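Local coordinates for protein homocitrate synthase (Sulfolobus acidocaldarius, PDB 6KTQ) that catalyses the aldol-type condensation of acetyl-CoA with 2-oxoglutarate to give homocitrate, the first step of lysine biosynthesis through the alpha-aminoadipate pathway, at residues Glu84-Arg87 against Arg88-Leu92; Gln177-Leu180 against Glu181-Thr185. All blocks are in the same frame, centred on the assembly; numbering follows the deposited sequence.

Contact 1: residues Glu84-Arg87 against Arg88-Leu92; sequences EGIR and RIIKL
The guanidinium of R87 has the backbone N of R88 over one face and the carboxylate of E84 in plane at its edge, while CD of K91 approaches obliquely, 3.9 Å from R87 NH2. Two nitrogens grip the carboxylate side-on: NH1 of R87 reaches the syn lone pair of E84 OE2 at 2.7 Å, and NE bonds OE1 at 3.2 Å. This paired salt bridge fixes the rotation of both groups, with R87 folded back at chi3 (62°) to turn its edge to E84. OE2 of E84 touches CG of R88, at 3.5 Å; the R88 guanidinium forms a salt bridge with D54 on helix 53-66. R87 and K91 run side by side, and the E84 carboxylate probably offsets part of the R87 charge, easing its closeness to K91. Round the helix, CG2 of I86 meets CD1 of I90 at 3.6 Å. The backbone bond from I90 N to I86 O (2.9 Å) is one of four successive i to i+4 bonds. I86, I89 and I90 face inward, against strand residues A73 and I102, and E84, R87 and K91 lie on the outer side: the amphipathic pattern of a beta-alpha-beta helix in a TIM barrel.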
loop_
_atom_site.group_PDB
_atom_site.type_symbol
_atom_site.label_atom_id
_atom_site.label_comp_id
_atom_site.label_asym_id
_atom_site.label_seq_id
_atom_site.Cartn_x
_atom_site.Cartn_y
_atom_site.Cartn_z
ATOM N N GLU A 84 -13.809 41.109 -1.099
ATOM C CA GLU A 84 -12.852 41.991 -0.461
ATOM C C GLU A 84 -11.941 41.281 0.524
ATOM O O GLU A 84 -10.760 41.621 0.625
ATOM C CB GLU A 84 -13.555 43.132 0.264
ATOM C CG GLU A 84 -12.615 44.110 0.980
ATOM C CD GLU A 84 -11.534 44.728 0.082
ATOM O OE1 GLU A 84 -11.789 44.932 -1.126
ATOM O OE2 GLU A 84 -10.426 45.019 0.586
ATOM N N GLY A 85 -12.484 40.320 1.269
ATOM C CA GLY A 85 -11.672 39.533 2.209
ATOM C C GLY A 85 -10.660 38.697 1.444
ATOM O O GLY A 85 -9.486 38.623 1.820
ATOM N N ILE A 86 -11.096 38.104 0.338
ATOM C CA ILE A 86 -10.170 37.285 -0.466
ATOM C C ILE A 86 -9.067 38.144 -1.051
ATOM O O ILE A 86 -7.901 37.765 -0.987
ATOM C CB ILE A 86 -10.864 36.506 -1.566
ATOM C CG1 ILE A 86 -11.762 35.471 -0.933
ATOM C CG2 ILE A 86 -9.847 35.761 -2.419
ATOM C CD1 ILE A 86 -12.742 34.861 -1.891
ATOM N N ARG A 87 -9.437 39.303 -1.587
ATOM C CA ARG A 87 -8.459 40.246 -2.121
ATOM C C ARG A 87 -7.398 40.623 -1.079
ATOM O O ARG A 87 -6.215 40.604 -1.381
ATOM C CB ARG A 87 -9.166 41.501 -2.674
ATOM C CG ARG A 87 -8.311 42.407 -3.551
ATOM C CD ARG A 87 -8.854 43.839 -3.602
ATOM N NE ARG A 87 -8.863 44.469 -2.270
ATOM C CZ ARG A 87 -7.793 44.973 -1.641
ATOM N NH1 ARG A 87 -7.941 45.510 -0.432
ATOM N NH2 ARG A 87 -6.580 44.962 -2.210
ATOM N N ARG A 88 -7.821 40.948 0.142
ATOM C CA ARG A 88 -6.903 41.304 1.221
ATOM C C ARG A 88 -5.949 40.179 1.586
ATOM O O ARG A 88 -4.763 40.401 1.868
ATOM C CB ARG A 88 -7.678 41.673 2.477
ATOM C CG ARG A 88 -8.161 43.126 2.516
ATOM C CD ARG A 88 -7.696 43.794 3.804
ATOM N NE ARG A 88 -8.753 43.809 4.803
ATOM C CZ ARG A 88 -8.568 43.802 6.122
ATOM N NH1 ARG A 88 -7.358 43.759 6.672
ATOM N NH2 ARG A 88 -9.626 43.832 6.911
ATOM N N ILE A 89 -6.486 38.973 1.634
ATOM C CA ILE A 89 -5.674 37.814 1.913
ATOM C C ILE A 89 -4.636 37.630 0.809
ATOM O O ILE A 89 -3.470 37.388 1.107
ATOM C CB ILE A 89 -6.542 36.551 2.075
ATOM C CG1 ILE A 89 -7.324 36.636 3.391
ATOM C CG2 ILE A 89 -5.672 35.307 2.063
ATOM C CD1 ILE A 89 -8.558 35.734 3.501
ATOM N N ILE A 90 -5.043 37.750 -0.453
ATOM C CA ILE A 90 -4.082 37.574 -1.574
ATOM C C ILE A 90 -2.986 38.634 -1.540
ATOM O O ILE A 90 -1.808 38.349 -1.782
ATOM C CB ILE A 90 -4.801 37.587 -2.924
ATOM C CG1 ILE A 90 -5.605 36.303 -3.067
ATOM C CG2 ILE A 90 -3.802 37.715 -4.066
ATOM C CD1 ILE A 90 -6.743 36.363 -4.041
ATOM N N LYS A 91 -3.373 39.852 -1.197
ATOM C CA LYS A 91 -2.414 40.924 -0.971
ATOM C C LYS A 91 -1.415 40.557 0.137
ATOM O O LYS A 91 -0.207 40.739 -0.038
ATOM C CB LYS A 91 -3.160 42.224 -0.667
ATOM C CG LYS A 91 -2.293 43.440 -0.397
ATOM C CD LYS A 91 -3.088 44.739 -0.529
ATOM C CE LYS A 91 -2.209 45.973 -0.309
ATOM N NZ LYS A 91 -2.499 47.058 -1.294
ATOM N N LEU A 92 -1.897 40.026 1.265
ATOM C CA LEU A 92 -1.002 39.612 2.354
ATOM C C LEU A 92 -0.062 38.464 1.943
ATOM O O LEU A 92 1.077 38.378 2.421
ATOM C CB LEU A 92 -1.784 39.237 3.608
ATOM C CG LEU A 92 -2.420 40.410 4.363
ATOM C CD1 LEU A 92 -3.385 39.874 5.415
ATOM C CD2 LEU A 92 -1.359 41.307 4.999
#

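Contact 2: residues Gln177-Leu180 against Glu181-Thr185; sequences QYLL and EVIKT
Packing between successive turns of helix 176-189 makes up this contact, on the outside of the TIM barrel between strands 163-169 and 193-198. Its main side-chain element is a CH-pi contact: CG2 of V182 sits over one face of the Y178 ring, 3.8 Å from the centroid and displaced toward the rim. With CG placed opposite the backbone N (chi1 -176°), the ring of Y178 lies alongside the following turn, and its OH bonds the carbonyl O of R143. E181 OE2 approaches the edge of the same ring, 4.1 Å from CD1, with the carboxylate nearly perpendicular to the ring (86°). With CG opposite its own carbonyl carbon, E181 brings that atom within 3.2 Å of Q177 O, and the extended chain beyond carries the carboxylate to the ring edge. Replacing E181 with an alanine would probably leave the Y178 edge and the Q177 carbonyl without this side-chain cover. CG of L179 meets CD1 of I183 at 4.0 Å. E181 O accepts two donors, T185 N and, at 2.8 Å, T185 OG1, which lies above the carbonyl plane. The chemistry thus implies apolar cohesion on the buried side, with the threonine hydroxyl donating to a carbonyl of its own helix.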
loop_
_atom_site.group_PDB
_atom_site.type_symbol
_atom_site.label_atom_id
_atom_site.label_comp_id
_atom_site.label_asym_id
_atom_site.label_seq_id
_atom_site.Cartn_x
_atom_site.Cartn_y
_atom_site.Cartn_z
ATOM N N GLN A 177 -18.108 4.789 -13.037
ATOM C CA GLN A 177 -17.669 4.906 -14.418
ATOM C C GLN A 177 -17.730 6.347 -14.893
ATOM O O GLN A 177 -16.823 6.828 -15.570
ATOM C CB GLN A 177 -18.539 4.053 -15.335
ATOM C CG GLN A 177 -17.736 3.427 -16.447
ATOM C CD GLN A 177 -16.675 2.505 -15.889
ATOM O OE1 GLN A 177 -15.527 2.492 -16.353
ATOM N NE2 GLN A 177 -17.044 1.751 -14.857
ATOM N N TYR A 178 -18.812 7.034 -14.543
ATOM C CA TYR A 178 -18.949 8.438 -14.924
ATOM C C TYR A 178 -17.912 9.289 -14.226
ATOM O O TYR A 178 -17.250 10.110 -14.853
ATOM C CB TYR A 178 -20.356 8.953 -14.641
ATOM C CG TYR A 178 -20.558 10.375 -15.116
ATOM C CD1 TYR A 178 -20.422 10.721 -16.485
ATOM C CD2 TYR A 178 -20.908 11.378 -14.223
ATOM C CE1 TYR A 178 -20.610 12.020 -16.911
ATOM C CE2 TYR A 178 -21.112 12.668 -14.648
ATOM C CZ TYR A 178 -20.969 12.998 -15.983
ATOM O OH TYR A 178 -21.182 14.307 -16.369
ATOM N N LEU A 179 -17.737 9.074 -12.922
ATOM C CA LEU A 179 -16.675 9.772 -12.197
ATOM C C LEU A 179 -15.321 9.658 -12.903
ATOM O O LEU A 179 -14.583 10.633 -13.009
ATOM C CB LEU A 179 -16.580 9.265 -10.748
ATOM C CG LEU A 179 -15.484 9.903 -9.901
ATOM C CD1 LEU A 179 -15.654 11.406 -9.833
ATOM C CD2 LEU A 179 -15.496 9.290 -8.507
ATOM N N LEU A 180 -14.979 8.469 -13.379
ATOM C CA LEU A 180 -13.694 8.284 -14.055
ATOM C C LEU A 180 -13.636 9.134 -15.337
ATOM O O LEU A 180 -12.611 9.741 -15.639
ATOM C CB LEU A 180 -13.490 6.791 -14.400
ATOM C CG LEU A 180 -13.310 5.806 -13.220
ATOM C CD1 LEU A 180 -13.095 4.370 -13.710
ATOM C CD2 LEU A 180 -12.147 6.244 -12.342
ATOM N N GLU A 181 -14.736 9.144 -16.082
ATOM C CA GLU A 181 -14.881 9.953 -17.308
ATOM C C GLU A 181 -14.744 11.458 -16.956
ATOM O O GLU A 181 -14.037 12.224 -17.633
ATOM C CB GLU A 181 -16.248 9.715 -18.013
ATOM C CG GLU A 181 -16.627 8.274 -18.423
ATOM C CD GLU A 181 -18.092 8.108 -18.887
ATOM O OE1 GLU A 181 -18.784 7.130 -18.468
ATOM O OE2 GLU A 181 -18.559 8.958 -19.692
ATOM N N VAL A 182 -15.403 11.866 -15.869
ATOM C CA VAL A 182 -15.280 13.244 -15.387
ATOM C C VAL A 182 -13.832 13.597 -15.143
ATOM O O VAL A 182 -13.363 14.654 -15.580
ATOM C CB VAL A 182 -16.107 13.481 -14.092
ATOM C CG1 VAL A 182 -15.747 14.822 -13.469
ATOM C CG2 VAL A 182 -17.588 13.394 -14.393
ATOM N N ILE A 183 -13.102 12.719 -14.460
ATOM C CA ILE A 183 -11.715 13.007 -14.122
ATOM C C ILE A 183 -10.797 13.114 -15.357
ATOM O O ILE A 183 -9.904 13.974 -15.403
ATOM C CB ILE A 183 -11.166 11.946 -13.141
ATOM C CG1 ILE A 183 -11.863 12.099 -11.780
ATOM C CG2 ILE A 183 -9.670 12.101 -12.941
ATOM C CD1 ILE A 183 -11.774 10.873 -10.902
ATOM N N LYS A 184 -11.001 12.232 -16.326
ATOM C CA LYS A 184 -10.257 12.280 -17.597
ATOM C C LYS A 184 -10.532 13.585 -18.298
ATOM O O LYS A 184 -9.620 14.255 -18.774
ATOM C CB LYS A 184 -10.689 11.144 -18.530
ATOM C CG LYS A 184 -10.226 9.786 -18.078
ATOM C CD LYS A 184 -10.832 8.683 -18.934
ATOM C CE LYS A 184 -10.556 7.309 -18.343
ATOM N NZ LYS A 184 -11.448 6.290 -18.958
ATOM N N THR A 185 -11.809 13.933 -18.362
ATOM C CA THR A 185 -12.233 15.196 -18.973
ATOM C C THR A 185 -11.505 16.385 -18.364
ATOM O O THR A 185 -10.854 17.155 -19.077
ATOM C CB THR A 185 -13.758 15.372 -18.875
ATOM O OG1 THR A 185 -14.408 14.259 -19.491
ATOM C CG2 THR A 185 -14.210 16.643 -19.530
#

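In the fold
From the N terminus, strand 70-74 leads into helix 80-94, where contact 1 lies, and the chain then returns through strand 101-106. Contact 2 comes later, in helix 176-189, between strands 163-169 and 193-198. Each contact spans consecutive residues of one helix, so neither closes a long loop; they stand in series without nesting or crossing. The centres of contact 1 and contact 2 are about 34 Å apart, and the nearest atoms of contact 1 and contact 2 about 23 Å, so they do not touch. Both helices cover the same barrel: 84-92 packs against strands 70-74 and 101-106 and helix 53-66, whereas 177-185 packs against strand 163-169 and the flanking helices 143-159 and 205-218.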